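Local coordinates for protein alpha,alpha-trehalose-phosphate synthase (UDP-forming) (Burkholderia xenovorans, PDB 5V0T) that belongs to glycosyltransferase family 20, has the two-domain GT-B architecture and holds uridine-5'-diphosphate in its pocket, at residues L380-Y385 and A403-E408; E384-Q389 and V447-N452. One frame throughout, in Å; residues are numbered along the deposited sequence.

Overall arrangement
Both interactions are buried and both start from helix 380-388. Interaction 1 sets its first part against the loop between strands 396-400 and 413-415. It lies nearer the centre of the chain and holds a lysine-glutamate salt bridge, while other residues of the same helix bind uridine-5'-diphosphate. Interaction 2 sets the later part of the helix against helix 435-451. It lies farther out, and its touching atoms are mostly apolar. Glu384, which binds the ligand, and Tyr385 belong to both. The two contacts also meet directly, because Lys383 CD lies 3.7 Å from Leu449 CD2. Across the segments the inner contact centres on an ion pair and the outer one is apolar.

Interaction 1 of 2, residues L380-Y385 and A403-E408; sequences LVAKEY and AGAAQE. With UDP (uridine-5'-diphosphate), chain I.
Ala382 and Ala405 bring the two backbones closest, with 7.2 Å between their CA atoms. The first segment lies on helix 380-388, near its beginning, and 404-407 form a 3-10 turn. Both methyls point toward the opposing segment and their CB atoms lie 4.5 Å apart. Lys383 reaches past this spot. Its chain is extended beyond CG, and CE passes 4.2 Å from Ala405 CB. The ammonium NZ then makes a salt bridge to Glu408 OE2 at 2.7 Å. The two side chains cross at about a right angle. NZ comes from above the carboxylate, 60° out of its plane. It also hydrogen-bonds to Ile239 O. On the ligand side, Leu380 N gives UDP O2A a nearly straight hydrogen bond (2.8 Å, 175°), and Val381 N gives O1A a longer one. One turn on, the Glu384 carboxylate takes both ribose hydroxyls: O3' on OE1 and O2' on OE2, each at 2.6 Å. Arg356 pairs with OE1 and probably steadies its charge. One short helical run thus binds both alpha-phosphate and ribose, alongside Arg277, Lys282 and others, while Lys383 ties the run to the loop. The early N-H groups of the helix would favour the alpha-phosphate's negative charge.

Interaction 2 of 2, residues E384-Q389 and V447-N452; sequences EYVSAQ and VQLREN. With UDP (uridine-5'-diphosphate), chain I.
Leu449 meets Val386 and Ser387 with one methyl, CD1. Its CB points toward helix 380-388. CG stands anti to the carbonyl carbon (chi1 -62°), and the branch there sends the two methyls to different partners. CD1 lies 3.8 Å from Val386 CG1, and the valine CB is a little farther away. The same methyl rests 3.7 Å from Ser387 OG. That is a van der Waals contact with a methyl. The polar partner of the hydroxyl is Lys383 O, one turn back in its own helix. The other methyl, CD2, lies against the aliphatic chain of Lys383. Val386 presents CG1 because that branch is anti to the backbone N (chi1 169°), and the Val386 and Leu449 side chains meet at a slant.

Each segment also carries a side-chain bond near its helix end. Gln389 NE2 donates to Tyr385 O at 3.0 Å, with the acceptor almost in the amide plane. NE2 sits 3.3 Å above one face of the Tyr385 ring, offset toward the rim, and bonds to Phe363 O as well. In the other helix, as modelled, Asn452 ND2 donates to Gln448 O at 2.9 Å, though the closeness of Gln448 NE2 leaves one amide orientation doubtful. Asn452 is the first residue there to leave helical angles.

Helix 435-451 thus packs beside helix 380-388, with Leu409 also touching Leu449. Pro243 and Ile246 of helix 243-252 reach Ser387. Phe363 of helix 356-363 touches Ala388. Gln389 OE1 accepts from Gly395 N, just ahead of strand 396-400 of the parallel sheet.

Interaction 1 of 2, residues L380-Y385 and A403-E408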
# COMPACT_ATOMS: atom_id res chain seq x y z
N LEU A 380 0.62 -5.38 -0.09
CA LEU A 380 1.74 -6.27 0.17
C LEU A 380 1.35 -7.40 1.13
O LEU A 380 1.92 -8.49 1.06
CB LEU A 380 2.92 -5.49 0.75
CG LEU A 380 3.64 -4.51 -0.18
CD1 LEU A 380 4.87 -3.97 0.53
CD2 LEU A 380 4.04 -5.16 -1.48
N VAL A 381 0.38 -7.16 2.01
CA VAL A 381 -0.02 -8.19 2.97
C VAL A 381 -0.49 -9.43 2.23
O VAL A 381 -0.20 -10.56 2.64
CB VAL A 381 -1.10 -7.64 3.92
CG1 VAL A 381 -1.97 -8.80 4.51
CG2 VAL A 381 -0.44 -6.81 5.05
N ALA A 382 -1.21 -9.26 1.12
CA ALA A 382 -1.63 -10.42 0.34
C ALA A 382 -0.43 -11.23 -0.15
O ALA A 382 -0.44 -12.47 -0.09
CB ALA A 382 -2.49 -9.98 -0.85
N LYS A 383 0.61 -10.54 -0.65
CA LYS A 383 1.78 -11.24 -1.16
C LYS A 383 2.58 -11.86 -0.02
O LYS A 383 3.12 -12.97 -0.17
CB LYS A 383 2.65 -10.28 -1.98
CG LYS A 383 1.92 -9.76 -3.23
CD LYS A 383 2.85 -9.01 -4.17
CE LYS A 383 2.13 -8.67 -5.48
NZ LYS A 383 3.07 -8.02 -6.44
N GLU A 384 2.64 -11.17 1.12
CA GLU A 384 3.31 -11.71 2.30
C GLU A 384 2.58 -12.92 2.87
O GLU A 384 3.22 -13.89 3.29
CB GLU A 384 3.43 -10.61 3.37
CG GLU A 384 4.37 -9.46 2.96
CD GLU A 384 4.28 -8.24 3.88
OE1 GLU A 384 5.01 -7.26 3.65
OE2 GLU A 384 3.48 -8.26 4.84
N TYR A 385 1.24 -12.88 2.92
CA TYR A 385 0.49 -14.04 3.41
C TYR A 385 0.81 -15.28 2.59
O TYR A 385 1.11 -16.35 3.13
CB TYR A 385 -1.03 -13.78 3.41
CG TYR A 385 -1.79 -15.03 3.73
CD1 TYR A 385 -1.96 -15.45 5.05
CD2 TYR A 385 -2.28 -15.86 2.71
CE1 TYR A 385 -2.62 -16.65 5.36
CE2 TYR A 385 -2.93 -17.07 3.01
CZ TYR A 385 -3.10 -17.44 4.33
OH TYR A 385 -3.75 -18.62 4.64
N ALA A 403 -7.87 -5.04 -5.10
CA ALA A 403 -6.45 -4.95 -4.75
C ALA A 403 -5.62 -5.13 -6.02
O ALA A 403 -5.91 -6.01 -6.85
CB ALA A 403 -6.07 -6.04 -3.74
N GLY A 404 -4.60 -4.29 -6.18
CA GLY A 404 -3.73 -4.41 -7.35
C GLY A 404 -3.11 -5.79 -7.47
O GLY A 404 -2.90 -6.29 -8.58
N ALA A 405 -2.84 -6.44 -6.33
CA ALA A 405 -2.28 -7.79 -6.36
C ALA A 405 -3.20 -8.80 -7.05
O ALA A 405 -2.71 -9.85 -7.49
CB ALA A 405 -1.98 -8.26 -4.94
N ALA A 406 -4.51 -8.53 -7.16
CA ALA A 406 -5.40 -9.47 -7.84
C ALA A 406 -5.10 -9.59 -9.32
O ALA A 406 -5.50 -10.58 -9.94
CB ALA A 406 -6.86 -9.06 -7.66
N GLN A 407 -4.42 -8.60 -9.92
CA GLN A 407 -4.07 -8.72 -11.33
C GLN A 407 -3.06 -9.83 -11.60
O GLN A 407 -2.96 -10.29 -12.73
CB GLN A 407 -3.52 -7.40 -11.87
CG GLN A 407 -4.50 -6.23 -11.87
CD GLN A 407 -5.65 -6.43 -12.83
OE1 GLN A 407 -6.81 -6.48 -12.42
NE2 GLN A 407 -5.34 -6.52 -14.12
N GLU A 408 -2.31 -10.28 -10.59
CA GLU A 408 -1.31 -11.31 -10.82
C GLU A 408 -1.51 -12.57 -9.99
O GLU A 408 -0.99 -13.62 -10.39
CB GLU A 408 0.12 -10.76 -10.59
CG GLU A 408 0.34 -9.91 -9.34
CD GLU A 408 1.59 -8.98 -9.41
OE1 GLU A 408 2.58 -9.28 -10.12
OE2 GLU A 408 1.59 -7.95 -8.72
N1 UDP I . 2.77 -4.10 8.56
C2 UDP I . 3.66 -4.16 9.63
N3 UDP I . 3.08 -4.14 10.86
C4 UDP I . 1.73 -4.08 11.15
C5 UDP I . 0.87 -4.03 9.99
C6 UDP I . 1.41 -4.05 8.76
O2 UDP I . 4.86 -4.21 9.48
O4 UDP I . 1.36 -4.08 12.33
C1' UDP I . 3.34 -4.13 7.21
C2' UDP I . 2.89 -5.33 6.38
O2' UDP I . 3.73 -6.44 6.67
C3' UDP I . 3.08 -4.79 4.96
C4' UDP I . 2.71 -3.31 5.12
O4' UDP I . 2.88 -2.99 6.51
O3' UDP I . 4.42 -4.90 4.50
C5' UDP I . 1.32 -2.94 4.68
O5' UDP I . 1.35 -2.76 3.25
PA UDP I . 0.05 -2.96 2.37
O1A UDP I . -0.66 -4.25 2.73
O2A UDP I . 0.48 -2.83 0.95
O3A UDP I . -0.92 -1.79 2.77
PB UDP I . -0.74 -0.25 3.13
O1B UDP I . 0.45 0.19 2.28
O2B UDP I . -2.04 0.38 2.57
O3B UDP I . -0.56 -0.05 4.59

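Interaction 2 of 2, residues E384-Q389 and V447-N452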
# COMPACT_ATOMS: atom_id res chain seq x y z
N GLU A 384 2.64 -11.17 1.12
CA GLU A 384 3.31 -11.71 2.30
C GLU A 384 2.58 -12.92 2.87
O GLU A 384 3.22 -13.89 3.29
CB GLU A 384 3.43 -10.61 3.37
CG GLU A 384 4.37 -9.46 2.96
CD GLU A 384 4.28 -8.24 3.88
OE1 GLU A 384 5.01 -7.26 3.65
OE2 GLU A 384 3.48 -8.26 4.84
N TYR A 385 1.24 -12.88 2.92
CA TYR A 385 0.49 -14.04 3.41
C TYR A 385 0.81 -15.28 2.59
O TYR A 385 1.11 -16.35 3.13
CB TYR A 385 -1.03 -13.78 3.41
CG TYR A 385 -1.79 -15.03 3.73
CD1 TYR A 385 -1.96 -15.45 5.05
CD2 TYR A 385 -2.28 -15.86 2.71
CE1 TYR A 385 -2.62 -16.65 5.36
CE2 TYR A 385 -2.93 -17.07 3.01
CZ TYR A 385 -3.10 -17.44 4.33
OH TYR A 385 -3.75 -18.62 4.64
N VAL A 386 0.76 -15.16 1.26
CA VAL A 386 1.05 -16.32 0.42
C VAL A 386 2.49 -16.79 0.64
O VAL A 386 2.75 -17.99 0.76
CB VAL A 386 0.79 -15.97 -1.05
CG1 VAL A 386 1.35 -17.07 -1.95
CG2 VAL A 386 -0.72 -15.77 -1.29
N SER A 387 3.43 -15.84 0.68
CA SER A 387 4.85 -16.17 0.82
C SER A 387 5.15 -16.89 2.13
O SER A 387 6.09 -17.69 2.19
CB SER A 387 5.69 -14.89 0.74
OG SER A 387 5.61 -14.28 -0.54
N ALA A 388 4.39 -16.60 3.19
CA ALA A 388 4.68 -17.18 4.49
C ALA A 388 4.28 -18.65 4.59
O ALA A 388 4.74 -19.34 5.52
CB ALA A 388 3.95 -16.38 5.58
N GLN A 389 3.44 -19.14 3.68
CA GLN A 389 2.81 -20.44 3.86
C GLN A 389 3.82 -21.58 3.82
O GLN A 389 4.84 -21.53 3.13
CB GLN A 389 1.73 -20.67 2.80
CG GLN A 389 0.55 -19.71 2.93
CD GLN A 389 0.02 -19.68 4.35
OE1 GLN A 389 -0.45 -20.71 4.86
NE2 GLN A 389 0.11 -18.52 5.00
N VAL A 447 5.44 -19.02 -7.87
CA VAL A 447 6.14 -18.79 -9.13
C VAL A 447 5.99 -17.33 -9.56
O VAL A 447 6.97 -16.66 -9.90
CB VAL A 447 5.62 -19.76 -10.21
CG1 VAL A 447 6.19 -19.40 -11.57
CG2 VAL A 447 5.98 -21.19 -9.83
N GLN A 448 4.76 -16.81 -9.52
CA GLN A 448 4.51 -15.42 -9.90
C GLN A 448 5.31 -14.47 -9.02
O GLN A 448 6.00 -13.57 -9.52
CB GLN A 448 3.01 -15.12 -9.82
CG GLN A 448 2.56 -13.84 -10.53
CD GLN A 448 3.08 -12.55 -9.89
OE1 GLN A 448 3.11 -12.42 -8.66
NE2 GLN A 448 3.51 -11.60 -10.73
N LEU A 449 5.20 -14.64 -7.70
CA LEU A 449 5.89 -13.76 -6.77
C LEU A 449 7.40 -13.83 -6.92
O LEU A 449 8.09 -12.82 -6.74
CB LEU A 449 5.50 -14.12 -5.33
CG LEU A 449 4.02 -13.96 -5.00
CD1 LEU A 449 3.71 -14.59 -3.66
CD2 LEU A 449 3.65 -12.48 -5.00
N ARG A 450 7.94 -15.01 -7.24
CA ARG A 450 9.39 -15.15 -7.41
C ARG A 450 9.88 -14.48 -8.68
O ARG A 450 10.92 -13.81 -8.67
CB ARG A 450 9.79 -16.63 -7.44
CG ARG A 450 9.93 -17.24 -6.09
CD ARG A 450 10.54 -18.62 -6.17
NE ARG A 450 10.26 -19.34 -4.94
CZ ARG A 450 9.35 -20.29 -4.85
NH1 ARG A 450 8.67 -20.65 -5.93
NH2 ARG A 450 9.14 -20.90 -3.69
N GLU A 451 9.16 -14.66 -9.79
CA GLU A 451 9.60 -14.07 -11.05
C GLU A 451 9.41 -12.57 -11.07
O GLU A 451 10.07 -11.88 -11.85
CB GLU A 451 8.86 -14.72 -12.22
CG GLU A 451 9.10 -16.22 -12.36
CD GLU A 451 8.48 -16.82 -13.62
OE1 GLU A 451 8.81 -17.99 -13.93
OE2 GLU A 451 7.67 -16.14 -14.29
N ASN A 452 8.53 -12.05 -10.22
CA ASN A 452 8.21 -10.63 -10.23
C ASN A 452 8.44 -10.04 -8.84
O ASN A 452 7.55 -9.41 -8.26
CB ASN A 452 6.77 -10.43 -10.71
CG ASN A 452 6.56 -11.04 -12.10
OD1 ASN A 452 6.91 -10.44 -13.12
ND2 ASN A 452 6.02 -12.26 -12.14
N1 UDP I . 2.77 -4.10 8.56
C2 UDP I . 3.66 -4.16 9.63
N3 UDP I . 3.08 -4.14 10.86
C4 UDP I . 1.73 -4.08 11.15
C5 UDP I . 0.87 -4.03 9.99
C6 UDP I . 1.41 -4.05 8.76
O2 UDP I . 4.86 -4.21 9.48
O4 UDP I . 1.36 -4.08 12.33
C1' UDP I . 3.34 -4.13 7.21
C2' UDP I . 2.89 -5.33 6.38
O2' UDP I . 3.73 -6.44 6.67
C3' UDP I . 3.08 -4.79 4.96
C4' UDP I . 2.71 -3.31 5.12
O4' UDP I . 2.88 -2.99 6.51
O3' UDP I . 4.42 -4.90 4.50
C5' UDP I . 1.32 -2.94 4.68
O5' UDP I . 1.35 -2.76 3.25
PA UDP I . 0.05 -2.96 2.37
O1A UDP I . -0.66 -4.25 2.73
O2A UDP I . 0.48 -2.83 0.95
O3A UDP I . -0.92 -1.79 2.77
PB UDP I . -0.74 -0.25 3.13
O1B UDP I . 0.45 0.19 2.28
O2B UDP I . -2.04 0.38 2.57
O3B UDP I . -0.56 -0.05 4.59